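Local coordinates for protein Serpin48 (Tenebrio molitor, PDB 3OZQ) that inhibits the serine protease SPE with high specificity in insect innate immunity, acting as a member of the serpin family, at residues V22-K28 with V282-L286; N33-P38 with I273-F279; S40-L45 with L165-L169; K147-L151 with V314-F318. All coordinates share one frame; numbering follows the deposited sequence.

How the contacts relate
All four contacts lie within the one serpin fold. Contact 1, on the helix 38-50 side of sheet A, pairs helix 10-29 with helix 279-286; contact 2, about 11 Å away between centres, sets strand 34-36 on strand 260-278; contact 3 brings helix 38-50 onto strand 163-174; contact 4 lays the loop after helix 129-143 over strand 310-321 on the other side. Contacts 1 and 4 do not touch, their centres about 19 Å apart. Along the chain contact 3 nests inside contact 2, which nests inside contact 1, while contact 4 crosses all three. Strands 163-174, 310-321 and 260-278 are successive neighbours in sheet A, which opens to take up the reactive loop in inhibitory serpins.

Contact 1: V22-K28 with V282-L286; sequences VYKEVLK and VLKKL
E25 of helix 10-29 lies against V282 and K285 of helix 279-286, joining two helices of the serpin fold that sit on the same side of sheet A. The segment axes approach to 9.8 Å and run 125° apart, so the helices meet over a short patch instead of along their length. V282 is the apolar centre. Its two methyls straddle the E25 CB, with CG1 and CG2 each 4.0 Å from that atom, and V26 CG2 closes in on V282 CG2 at 4.1 Å from one flank. On the other flank V22 CG2 reaches both V282 CG1 and the CD1 of L286.

Beyond its CB, the E25 chain bends (chi2 43°) and brings its carboxylate over K285, crossing that side chain at about a right angle. The oxygen OE2 of E25 rests 3.4 Å from K285 CG, a contact with the lysine's aliphatic part and not with its ammonium. The charged partner of that oxygen is K28, one turn further on in E25's own helix. K28 stretches out fully beyond its CG to reach it, the chain crossing that of K285. K285 NZ stays 5.3 Å from E25 OE2, close enough that the carboxylate may offset the nearness of the two ammonium groups.

Elsewhere V22 and V26 lean on V36 and F34 of strand 34-36, while Y23 on the far side bonds E247. At the solvent-facing end, K28 NZ lies 2.5 Å from E25 OE2, a salt bridge whose shortness is doubtful, and K28 NZ stands 4.3 Å from K285 NZ.

Contact 2: N33-P38 with I273-F279; sequences NFLVSP and IESTVDF
The F279 ring presents its far corner to V36: CZ comes to 3.4 Å from V36 CG2, the methyl arriving obliquely, as do S37 O and P38 CA. V36 CG2 stands anti to its backbone N, which points this branch at the ring. The ring of F34 turns the other way, meeting Y23 with planes about 60° apart, and leaves its CB to touch S275 OG at 3.6 Å.

Between these aromatics S275 bonds the neighbouring strand: L35 N donates to S275 OG over 2.9 Å at 151°. A water 2.6 Å from S275 OG donates to N33 O at 3.0 Å, linking the same hydroxyl to a carbonyl two residues before L35. This is where two sheets of the serpin fold face each other. Strand 34-36 pairs with strand 365-372, strand 260-278 with strand 310-321, and their segments cross at 60°; the hydrogen bond between them comes from a serine hydroxyl, with no backbone pairing.

I273 extends the apolar layer: its CG2 sits 3.8 Å from F34 C, and its CD1 lies 4.1 Å from N33 CB. The N33 amide is held by T373 and T374, while S37 OG bonds L367 O and caps the next helix at S40 N.

Contact 3: S40-L45 with L165-L169; sequences SAATLL and LINAL
S40 and N167 meet at the polar centre of this contact, with S40 OG 3.2 Å from N167 OD1. The pair makes a hydrogen bond, though the serine proton has another acceptor within reach. N167 CG lies anti to its backbone N (chi1 -178°), which carries the amide off strand 163-174 toward the start of helix 38-50; N167 ND2 ends 3.3 Å from A41 N, two donors side by side and not bonded.

Leucines pack on either side of this polar pair. L44 runs alongside N167 in the opposite sense, its CD2 wedged 3.7 Å from N167 CB and 3.2 Å from I166 O, and its CG meets L165 CD1 at 3.6 Å. At the other end L169 CD2 presses on S40 CB at 3.4 Å, tighter than usual for two carbons.

One shell out, S37 OG takes the bond of S40 N at the helix start, and S40 O accepts from both L44 N and T43 OG1, the latter at 2.6 Å. N95 gives N167 OD1 a weak second bond, while the strand's backbone is tied to V314 and K316.

The contact lies in the shutter region of the serpin fold, where helix 38-50 backs sheet A. A long bond between two neutral groups, its proton not settled, could probably change partners at little cost, consistent with a sheet that parts during inhibition in this family.

Contact 4: K147-L151 with V314-F318; sequences KIQNL and VQKSF
K316 NZ donates to Q149 O over 2.8 Å, arriving almost head-on to the carbonyl at a C=O...N angle of 170°, with a weak second bond to N150 O at 3.5 Å. The lysine reaches these carbonyls because its chain is extended throughout, with CG anti to the backbone N (chi1 -168°) and every later torsion near 180°. Two backbone oxygens thus hold its ammonium.

The stem is flanked by two loop side chains running the opposite way. I148 CG2 lies 4.0 Å from K316 CD, and L151 CD1 sits 3.7 Å from K316 CB. Further along, L151 CD2 comes within 3.4 Å of V314 CG1, a tight carbon pair. At the other end I148 CG1 meets the edge of the F318 ring, near its plane, 3.8 Å from CE1. K147 CB approaches F318 CE1 obliquely, also at 3.8 Å.

This loop follows helix 129-143 in the serpin fold and runs roughly antiparallel to strand 310-321 over the face of sheet A opposite helix 38-50. I148 and L151 also rest on A168 of strand 163-174, which pairs with strand 310-321, while K316 and F318 touch E274 of strand 260-278 on the other flank.

Contact 1: V22-K28 with V282-L286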
loop_
_atom_site.group_PDB
_atom_site.type_symbol
_atom_site.label_atom_id
_atom_site.label_comp_id
_atom_site.label_asym_id
_atom_site.label_seq_id
_atom_site.Cartn_x
_atom_site.Cartn_y
_atom_site.Cartn_z
ATOM N N VAL A 22 -3.443 6.789 -7.165
ATOM C CA VAL A 22 -4.222 6.052 -6.177
ATOM C C VAL A 22 -4.530 6.900 -4.945
ATOM O O VAL A 22 -5.680 6.958 -4.498
ATOM C CB VAL A 22 -3.549 4.722 -5.794
ATOM C CG1 VAL A 22 -4.266 4.081 -4.613
ATOM C CG2 VAL A 22 -3.585 3.762 -6.989
ATOM N N TYR A 23 -3.507 7.579 -4.413
ATOM C CA TYR A 23 -3.670 8.421 -3.235
ATOM C C TYR A 23 -4.799 9.425 -3.477
ATOM O O TYR A 23 -5.691 9.583 -2.642
ATOM C CB TYR A 23 -2.331 9.117 -2.892
ATOM C CG TYR A 23 -2.317 10.015 -1.679
ATOM C CD1 TYR A 23 -1.559 9.690 -0.554
ATOM C CD2 TYR A 23 -3.036 11.200 -1.661
ATOM C CE1 TYR A 23 -1.525 10.531 0.559
ATOM C CE2 TYR A 23 -3.011 12.041 -0.562
ATOM C CZ TYR A 23 -2.257 11.701 0.546
ATOM O OH TYR A 23 -2.251 12.546 1.629
ATOM N N LYS A 24 -4.769 10.087 -4.633
ATOM C CA LYS A 24 -5.754 11.124 -4.956
ATOM C C LYS A 24 -7.168 10.578 -4.930
ATOM O O LYS A 24 -8.098 11.246 -4.494
ATOM C CB LYS A 24 -5.467 11.743 -6.333
ATOM C CG LYS A 24 -6.264 13.012 -6.618
ATOM C CD LYS A 24 -5.729 13.766 -7.844
ATOM C CE LYS A 24 -4.477 14.599 -7.522
ATOM N NZ LYS A 24 -4.758 15.965 -6.946
ATOM N N GLU A 25 -7.329 9.352 -5.404
ATOM C CA GLU A 25 -8.632 8.706 -5.379
ATOM C C GLU A 25 -9.046 8.333 -3.959
ATOM O O GLU A 25 -10.162 8.628 -3.535
ATOM C CB GLU A 25 -8.613 7.463 -6.266
ATOM C CG GLU A 25 -9.750 7.409 -7.243
ATOM C CD GLU A 25 -10.013 8.749 -7.897
ATOM O OE1 GLU A 25 -9.088 9.301 -8.525
ATOM O OE2 GLU A 25 -11.151 9.248 -7.784
ATOM N N VAL A 26 -8.144 7.698 -3.216
ATOM C CA VAL A 26 -8.492 7.224 -1.876
ATOM C C VAL A 26 -8.930 8.365 -0.966
ATOM O O VAL A 26 -9.863 8.216 -0.175
ATOM C CB VAL A 26 -7.362 6.417 -1.230
ATOM C CG1 VAL A 26 -7.628 6.233 0.271
ATOM C CG2 VAL A 26 -7.236 5.076 -1.922
ATOM N N LEU A 27 -8.248 9.498 -1.098
ATOM C CA LEU A 27 -8.598 10.730 -0.407
ATOM C C LEU A 27 -10.090 11.018 -0.438
ATOM O O LEU A 27 -10.662 11.459 0.556
ATOM C CB LEU A 27 -7.877 11.897 -1.080
ATOM C CG LEU A 27 -6.838 12.654 -0.277
ATOM C CD1 LEU A 27 -6.161 13.671 -1.189
ATOM C CD2 LEU A 27 -7.490 13.328 0.929
ATOM N N LYS A 28 -10.707 10.793 -1.594
ATOM C CA LYS A 28 -12.108 11.132 -1.808
ATOM C C LYS A 28 -13.022 10.477 -0.789
ATOM O O LYS A 28 -14.009 11.068 -0.366
ATOM C CB LYS A 28 -12.557 10.729 -3.218
ATOM C CG LYS A 28 -11.960 11.573 -4.341
ATOM C CD LYS A 28 -12.430 11.046 -5.698
ATOM C CE LYS A 28 -11.972 11.918 -6.851
ATOM N NZ LYS A 28 -12.445 11.356 -8.148
ATOM N N VAL A 282 -11.592 2.942 -7.012
ATOM C CA VAL A 282 -10.364 3.599 -7.448
ATOM C C VAL A 282 -10.092 3.306 -8.926
ATOM O O VAL A 282 -9.938 4.228 -9.726
ATOM C CB VAL A 282 -9.139 3.187 -6.595
ATOM C CG1 VAL A 282 -7.837 3.701 -7.222
ATOM C CG2 VAL A 282 -9.285 3.687 -5.160
ATOM N N LEU A 283 -10.058 2.021 -9.286
ATOM C CA LEU A 283 -9.626 1.622 -10.620
ATOM C C LEU A 283 -10.574 2.111 -11.713
ATOM O O LEU A 283 -10.145 2.396 -12.832
ATOM C CB LEU A 283 -9.409 0.107 -10.699
ATOM C CG LEU A 283 -8.228 -0.315 -9.820
ATOM C CD1 LEU A 283 -8.092 -1.833 -9.719
ATOM C CD2 LEU A 283 -6.943 0.320 -10.358
ATOM N N LYS A 284 -11.852 2.230 -11.376
ATOM C CA LYS A 284 -12.830 2.761 -12.318
ATOM C C LYS A 284 -12.484 4.183 -12.737
ATOM O O LYS A 284 -12.576 4.517 -13.913
ATOM C CB LYS A 284 -14.260 2.694 -11.758
ATOM C CG LYS A 284 -14.925 1.320 -11.930
ATOM C CD LYS A 284 -16.386 1.318 -11.470
ATOM C CE LYS A 284 -17.330 1.681 -12.608
ATOM N NZ LYS A 284 -17.715 0.500 -13.444
ATOM N N LYS A 285 -12.078 5.018 -11.785
ATOM C CA LYS A 285 -11.712 6.391 -12.122
ATOM C C LYS A 285 -10.434 6.439 -12.960
ATOM O O LYS A 285 -10.214 7.387 -13.704
ATOM C CB LYS A 285 -11.556 7.255 -10.866
ATOM C CG LYS A 285 -12.853 7.844 -10.339
ATOM C CD LYS A 285 -13.416 8.915 -11.278
ATOM C CE LYS A 285 -12.426 10.061 -11.485
ATOM N NZ LYS A 285 -12.984 11.119 -12.379
ATOM N N LEU A 286 -9.606 5.405 -12.839
ATOM C CA LEU A 286 -8.296 5.367 -13.494
ATOM C C LEU A 286 -8.300 4.740 -14.888
ATOM O O LEU A 286 -7.295 4.817 -15.601
ATOM C CB LEU A 286 -7.291 4.623 -12.616
ATOM C CG LEU A 286 -7.053 5.257 -11.242
ATOM C CD1 LEU A 286 -5.922 4.533 -10.533
ATOM C CD2 LEU A 286 -6.743 6.732 -11.401
#

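Contact 2: N33-P38 with I273-F279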
loop_
_atom_site.group_PDB
_atom_site.type_symbol
_atom_site.label_atom_id
_atom_site.label_comp_id
_atom_site.label_asym_id
_atom_site.label_seq_id
_atom_site.Cartn_x
_atom_site.Cartn_y
_atom_site.Cartn_z
ATOM N N ASN A 33 -7.003 9.847 8.671
ATOM C CA ASN A 33 -5.809 9.088 8.336
ATOM C C ASN A 33 -6.156 7.969 7.369
ATOM O O ASN A 33 -7.265 7.428 7.388
ATOM C CB ASN A 33 -5.117 8.512 9.576
ATOM C CG ASN A 33 -4.898 9.546 10.664
ATOM O OD1 ASN A 33 -4.863 10.745 10.395
ATOM N ND2 ASN A 33 -4.739 9.080 11.900
ATOM N N PHE A 34 -5.212 7.646 6.490
ATOM C CA PHE A 34 -5.320 6.418 5.734
ATOM C C PHE A 34 -3.952 5.844 5.339
ATOM O O PHE A 34 -2.904 6.524 5.419
ATOM C CB PHE A 34 -6.280 6.545 4.518
ATOM C CG PHE A 34 -5.734 7.369 3.377
ATOM C CD1 PHE A 34 -4.864 6.812 2.454
ATOM C CD2 PHE A 34 -6.089 8.695 3.232
ATOM C CE1 PHE A 34 -4.360 7.570 1.390
ATOM C CE2 PHE A 34 -5.590 9.453 2.188
ATOM C CZ PHE A 34 -4.717 8.887 1.266
ATOM N N LEU A 35 -4.001 4.575 4.937
ATOM C CA LEU A 35 -2.845 3.826 4.456
ATOM C C LEU A 35 -3.309 3.022 3.246
ATOM O O LEU A 35 -4.388 2.432 3.272
ATOM C CB LEU A 35 -2.329 2.880 5.551
ATOM C CG LEU A 35 -1.180 1.932 5.196
ATOM C CD1 LEU A 35 0.095 2.726 4.923
ATOM C CD2 LEU A 35 -0.929 0.932 6.316
ATOM N N VAL A 36 -2.510 3.034 2.177
ATOM C CA VAL A 36 -2.813 2.286 0.971
ATOM C C VAL A 36 -1.536 1.727 0.331
ATOM O O VAL A 36 -0.461 2.317 0.459
ATOM C CB VAL A 36 -3.609 3.143 -0.058
ATOM C CG1 VAL A 36 -2.812 4.412 -0.476
ATOM C CG2 VAL A 36 -4.056 2.288 -1.284
ATOM N N SER A 37 -1.659 0.565 -0.313
ATOM C CA SER A 37 -0.563 0.003 -1.089
ATOM C C SER A 37 -0.939 -0.069 -2.561
ATOM O O SER A 37 -1.495 -1.072 -3.026
ATOM C CB SER A 37 -0.187 -1.387 -0.608
ATOM O OG SER A 37 0.915 -1.862 -1.373
ATOM N N PRO A 38 -0.650 1.004 -3.305
ATOM C CA PRO A 38 -0.881 0.919 -4.755
ATOM C C PRO A 38 -0.089 -0.234 -5.378
ATOM O O PRO A 38 -0.597 -0.953 -6.263
ATOM C CB PRO A 38 -0.411 2.281 -5.260
ATOM C CG PRO A 38 -0.606 3.204 -4.049
ATOM C CD PRO A 38 -0.212 2.344 -2.879
ATOM N N ILE A 273 -2.355 3.119 11.947
ATOM C CA ILE A 273 -3.444 3.326 11.006
ATOM C C ILE A 273 -3.927 2.001 10.424
ATOM O O ILE A 273 -3.123 1.147 10.049
ATOM C CB ILE A 273 -3.032 4.212 9.812
ATOM C CG1 ILE A 273 -2.360 5.511 10.293
ATOM C CG2 ILE A 273 -4.250 4.458 8.905
ATOM C CD1 ILE A 273 -1.708 6.345 9.160
ATOM N N GLU A 274 -5.242 1.851 10.341
ATOM C CA GLU A 274 -5.869 0.719 9.662
ATOM C C GLU A 274 -6.806 1.232 8.588
ATOM O O GLU A 274 -7.669 2.062 8.858
ATOM C CB GLU A 274 -6.666 -0.138 10.642
ATOM C CG GLU A 274 -5.845 -1.130 11.440
ATOM C CD GLU A 274 -6.644 -2.386 11.796
ATOM O OE1 GLU A 274 -7.157 -3.046 10.851
ATOM O OE2 GLU A 274 -6.765 -2.698 13.011
ATOM N N SER A 275 -6.635 0.738 7.365
ATOM C CA SER A 275 -7.493 1.153 6.265
ATOM C C SER A 275 -8.067 -0.022 5.492
ATOM O O SER A 275 -7.441 -1.073 5.383
ATOM C CB SER A 275 -6.742 2.088 5.313
ATOM O OG SER A 275 -6.377 3.293 5.977
ATOM N N THR A 276 -9.272 0.173 4.966
ATOM C CA THR A 276 -9.884 -0.770 4.051
ATOM C C THR A 276 -10.242 0.037 2.812
ATOM O O THR A 276 -10.939 1.042 2.902
ATOM C CB THR A 276 -11.132 -1.442 4.666
ATOM O OG1 THR A 276 -10.755 -2.158 5.849
ATOM C CG2 THR A 276 -11.774 -2.402 3.672
ATOM N N VAL A 277 -9.725 -0.372 1.662
ATOM C CA VAL A 277 -9.892 0.401 0.443
ATOM C C VAL A 277 -10.640 -0.385 -0.647
ATOM O O VAL A 277 -10.284 -1.511 -0.982
ATOM C CB VAL A 277 -8.523 0.897 -0.099
ATOM C CG1 VAL A 277 -8.694 1.645 -1.416
ATOM C CG2 VAL A 277 -7.821 1.760 0.941
ATOM N N ASP A 278 -11.692 0.236 -1.166
ATOM C CA ASP A 278 -12.428 -0.260 -2.294
ATOM C C ASP A 278 -11.644 0.132 -3.527
ATOM O O ASP A 278 -11.717 1.271 -3.968
ATOM C CB ASP A 278 -13.795 0.402 -2.350
ATOM C CG ASP A 278 -14.623 -0.082 -3.527
ATOM O OD1 ASP A 278 -14.062 -0.752 -4.433
ATOM O OD2 ASP A 278 -15.845 0.192 -3.533
ATOM N N PHE A 279 -10.899 -0.820 -4.069
ATOM C CA PHE A 279 -10.085 -0.565 -5.257
ATOM C C PHE A 279 -10.871 -0.613 -6.573
ATOM O O PHE A 279 -10.381 -0.153 -7.602
ATOM C CB PHE A 279 -8.861 -1.487 -5.306
ATOM C CG PHE A 279 -7.595 -0.827 -4.805
ATOM C CD1 PHE A 279 -6.800 -0.085 -5.671
ATOM C CD2 PHE A 279 -7.210 -0.943 -3.483
ATOM C CE1 PHE A 279 -5.633 0.557 -5.212
ATOM C CE2 PHE A 279 -6.045 -0.310 -3.012
ATOM C CZ PHE A 279 -5.254 0.428 -3.888
HETATM O O HOH W 1 -8.254 4.671 7.036
#

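Contact 3: S40-L45 with L165-L169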
loop_
_atom_site.group_PDB
_atom_site.type_symbol
_atom_site.label_atom_id
_atom_site.label_comp_id
_atom_site.label_asym_id
_atom_site.label_seq_id
_atom_site.Cartn_x
_atom_site.Cartn_y
_atom_site.Cartn_z
ATOM N N SER A 40 0.822 -3.237 -4.084
ATOM C CA SER A 40 0.241 -4.559 -3.866
ATOM C C SER A 40 -1.042 -4.754 -4.692
ATOM O O SER A 40 -1.243 -5.797 -5.335
ATOM C CB SER A 40 0.001 -4.793 -2.368
ATOM O OG SER A 40 -0.090 -6.175 -2.068
ATOM N N ALA A 41 -1.907 -3.745 -4.674
ATOM C CA ALA A 41 -3.109 -3.777 -5.480
ATOM C C ALA A 41 -2.712 -4.030 -6.939
ATOM O O ALA A 41 -3.354 -4.814 -7.650
ATOM C CB ALA A 41 -3.873 -2.468 -5.340
ATOM N N ALA A 42 -1.647 -3.363 -7.376
ATOM C CA ALA A 42 -1.180 -3.468 -8.755
ATOM C C ALA A 42 -0.776 -4.895 -9.109
ATOM O O ALA A 42 -1.098 -5.382 -10.185
ATOM C CB ALA A 42 -0.026 -2.502 -9.014
ATOM N N THR A 43 -0.071 -5.574 -8.211
ATOM C CA THR A 43 0.288 -6.961 -8.486
ATOM C C THR A 43 -0.930 -7.910 -8.545
ATOM O O THR A 43 -0.936 -8.915 -9.265
ATOM C CB THR A 43 1.254 -7.483 -7.436
ATOM O OG1 THR A 43 0.612 -7.461 -6.157
ATOM C CG2 THR A 43 2.522 -6.629 -7.415
ATOM N N LEU A 44 -1.955 -7.606 -7.760
ATOM C CA LEU A 44 -3.144 -8.440 -7.757
ATOM C C LEU A 44 -3.916 -8.228 -9.049
ATOM O O LEU A 44 -4.335 -9.179 -9.719
ATOM C CB LEU A 44 -4.005 -8.125 -6.532
ATOM C CG LEU A 44 -5.189 -9.063 -6.325
ATOM C CD1 LEU A 44 -4.730 -10.488 -6.517
ATOM C CD2 LEU A 44 -5.808 -8.865 -4.916
ATOM N N LEU A 45 -4.065 -6.969 -9.428
ATOM C CA LEU A 45 -4.760 -6.649 -10.660
ATOM C C LEU A 45 -4.007 -7.217 -11.877
ATOM O O LEU A 45 -4.614 -7.583 -12.884
ATOM C CB LEU A 45 -4.902 -5.143 -10.791
ATOM C CG LEU A 45 -5.769 -4.693 -11.962
ATOM C CD1 LEU A 45 -7.229 -5.023 -11.712
ATOM C CD2 LEU A 45 -5.594 -3.205 -12.215
ATOM N N LEU A 165 -11.522 -9.995 -5.560
ATOM C CA LEU A 165 -10.091 -9.833 -5.259
ATOM C C LEU A 165 -9.916 -9.407 -3.817
ATOM O O LEU A 165 -10.430 -8.373 -3.403
ATOM C CB LEU A 165 -9.446 -8.756 -6.137
ATOM C CG LEU A 165 -9.514 -8.741 -7.667
ATOM C CD1 LEU A 165 -8.169 -8.386 -8.275
ATOM C CD2 LEU A 165 -10.093 -10.005 -8.285
ATOM N N ILE A 166 -9.179 -10.205 -3.061
ATOM C CA ILE A 166 -8.860 -9.887 -1.678
ATOM C C ILE A 166 -7.376 -9.550 -1.590
ATOM O O ILE A 166 -6.555 -10.258 -2.171
ATOM C CB ILE A 166 -9.100 -11.101 -0.785
ATOM C CG1 ILE A 166 -10.597 -11.317 -0.602
ATOM C CG2 ILE A 166 -8.428 -10.903 0.543
ATOM C CD1 ILE A 166 -11.372 -10.033 -0.477
ATOM N N ASN A 167 -7.045 -8.487 -0.863
ATOM C CA ASN A 167 -5.658 -7.974 -0.790
ATOM C C ASN A 167 -5.330 -7.410 0.587
ATOM O O ASN A 167 -5.554 -6.242 0.846
ATOM C CB ASN A 167 -5.482 -6.882 -1.845
ATOM C CG ASN A 167 -4.075 -6.308 -1.900
ATOM O OD1 ASN A 167 -3.115 -6.895 -1.404
ATOM N ND2 ASN A 167 -3.952 -5.165 -2.553
ATOM N N ALA A 168 -4.811 -8.255 1.466
ATOM C CA ALA A 168 -4.500 -7.865 2.828
ATOM C C ALA A 168 -2.996 -7.864 2.984
ATOM O O ALA A 168 -2.326 -8.786 2.524
ATOM C CB ALA A 168 -5.092 -8.827 3.798
ATOM N N LEU A 169 -2.467 -6.839 3.638
ATOM C CA LEU A 169 -1.023 -6.775 3.875
ATOM C C LEU A 169 -0.614 -5.849 5.001
ATOM O O LEU A 169 -1.393 -5.035 5.491
ATOM C CB LEU A 169 -0.220 -6.407 2.605
ATOM C CG LEU A 169 -0.588 -5.302 1.596
ATOM C CD1 LEU A 169 -1.641 -4.329 2.043
ATOM C CD2 LEU A 169 0.640 -4.550 1.013
#

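Contact 4: K147-L151 with V314-F318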
loop_
_atom_site.group_PDB
_atom_site.type_symbol
_atom_site.label_atom_id
_atom_site.label_comp_id
_atom_site.label_asym_id
_atom_site.label_seq_id
_atom_site.Cartn_x
_atom_site.Cartn_y
_atom_site.Cartn_z
ATOM N N LYS A 147 -3.542 -10.842 12.401
ATOM C CA LYS A 147 -3.367 -9.390 12.508
ATOM C C LYS A 147 -4.403 -8.598 11.699
ATOM O O LYS A 147 -4.649 -7.417 11.965
ATOM C CB LYS A 147 -1.968 -8.985 12.031
ATOM C CG LYS A 147 -0.788 -9.595 12.797
ATOM C CD LYS A 147 -0.682 -9.071 14.219
ATOM C CE LYS A 147 0.744 -9.196 14.762
ATOM N NZ LYS A 147 1.456 -10.395 14.230
ATOM N N ILE A 148 -4.987 -9.244 10.695
ATOM C CA ILE A 148 -5.958 -8.595 9.820
ATOM C C ILE A 148 -7.264 -9.373 9.806
ATOM O O ILE A 148 -7.331 -10.509 9.340
ATOM C CB ILE A 148 -5.402 -8.390 8.393
ATOM C CG1 ILE A 148 -4.217 -7.419 8.445
ATOM C CG2 ILE A 148 -6.503 -7.885 7.449
ATOM C CD1 ILE A 148 -3.673 -7.024 7.085
ATOM N N GLN A 149 -8.299 -8.754 10.350
ATOM C CA GLN A 149 -9.541 -9.455 10.587
ATOM C C GLN A 149 -10.676 -8.776 9.850
ATOM O O GLN A 149 -10.594 -7.583 9.528
ATOM C CB GLN A 149 -9.823 -9.531 12.090
ATOM C CG GLN A 149 -8.765 -10.307 12.856
ATOM C CD GLN A 149 -9.163 -10.585 14.293
ATOM O OE1 GLN A 149 -10.115 -10.000 14.812
ATOM N NE2 GLN A 149 -8.437 -11.492 14.943
ATOM N N ASN A 150 -11.712 -9.555 9.553
ATOM C CA ASN A 150 -12.932 -9.022 8.984
ATOM C C ASN A 150 -12.698 -8.168 7.757
ATOM O O ASN A 150 -13.275 -7.092 7.622
ATOM C CB ASN A 150 -13.677 -8.216 10.051
ATOM C CG ASN A 150 -14.179 -9.091 11.168
ATOM O OD1 ASN A 150 -15.168 -9.799 11.001
ATOM N ND2 ASN A 150 -13.485 -9.076 12.302
ATOM N N LEU A 151 -11.846 -8.644 6.862
ATOM C CA LEU A 151 -11.585 -7.910 5.637
ATOM C C LEU A 151 -12.859 -7.756 4.816
ATOM O O LEU A 151 -13.206 -6.650 4.406
ATOM C CB LEU A 151 -10.489 -8.590 4.812
ATOM C CG LEU A 151 -10.002 -7.787 3.600
ATOM C CD1 LEU A 151 -8.541 -8.106 3.273
ATOM C CD2 LEU A 151 -10.905 -8.021 2.399
ATOM N N VAL A 314 -10.889 -5.506 -2.713
ATOM C CA VAL A 314 -10.830 -4.994 -1.363
ATOM C C VAL A 314 -9.429 -5.132 -0.798
ATOM O O VAL A 314 -8.896 -6.241 -0.685
ATOM C CB VAL A 314 -11.876 -5.703 -0.443
ATOM C CG1 VAL A 314 -11.874 -5.067 0.949
ATOM C CG2 VAL A 314 -13.247 -5.574 -1.046
ATOM N N GLN A 315 -8.817 -3.996 -0.506
ATOM C CA GLN A 315 -7.533 -3.990 0.192
ATOM C C GLN A 315 -7.708 -3.619 1.647
ATOM O O GLN A 315 -8.424 -2.684 1.974
ATOM C CB GLN A 315 -6.557 -3.030 -0.474
ATOM C CG GLN A 315 -5.166 -3.054 0.141
ATOM C CD GLN A 315 -4.212 -2.128 -0.567
ATOM O OE1 GLN A 315 -3.542 -2.533 -1.518
ATOM N NE2 GLN A 315 -4.133 -0.878 -0.108
ATOM N N LYS A 316 -7.035 -4.343 2.521
ATOM C CA LYS A 316 -6.971 -3.942 3.915
ATOM C C LYS A 316 -5.549 -4.047 4.395
ATOM O O LYS A 316 -4.861 -5.020 4.098
ATOM C CB LYS A 316 -7.875 -4.819 4.781
ATOM C CG LYS A 316 -8.073 -4.280 6.185
ATOM C CD LYS A 316 -9.217 -5.021 6.861
ATOM C CE LYS A 316 -9.617 -4.330 8.167
ATOM N NZ LYS A 316 -10.872 -4.887 8.754
ATOM N N SER A 317 -5.110 -3.026 5.124
ATOM C CA SER A 317 -3.732 -2.962 5.602
ATOM C C SER A 317 -3.663 -2.108 6.859
ATOM O O SER A 317 -4.579 -1.338 7.148
ATOM C CB SER A 317 -2.821 -2.382 4.512
ATOM O OG SER A 317 -3.057 -0.994 4.334
ATOM N N PHE A 318 -2.579 -2.265 7.611
ATOM C CA PHE A 318 -2.301 -1.406 8.752
ATOM C C PHE A 318 -0.813 -1.140 8.865
ATOM O O PHE A 318 0.017 -1.833 8.257
ATOM C CB PHE A 318 -2.801 -2.032 10.051
ATOM C CG PHE A 318 -1.998 -3.203 10.502
ATOM C CD1 PHE A 318 -2.222 -4.459 9.954
ATOM C CD2 PHE A 318 -1.027 -3.064 11.479
ATOM C CE1 PHE A 318 -1.480 -5.550 10.368
ATOM C CE2 PHE A 318 -0.281 -4.148 11.893
ATOM C CZ PHE A 318 -0.510 -5.392 11.340
#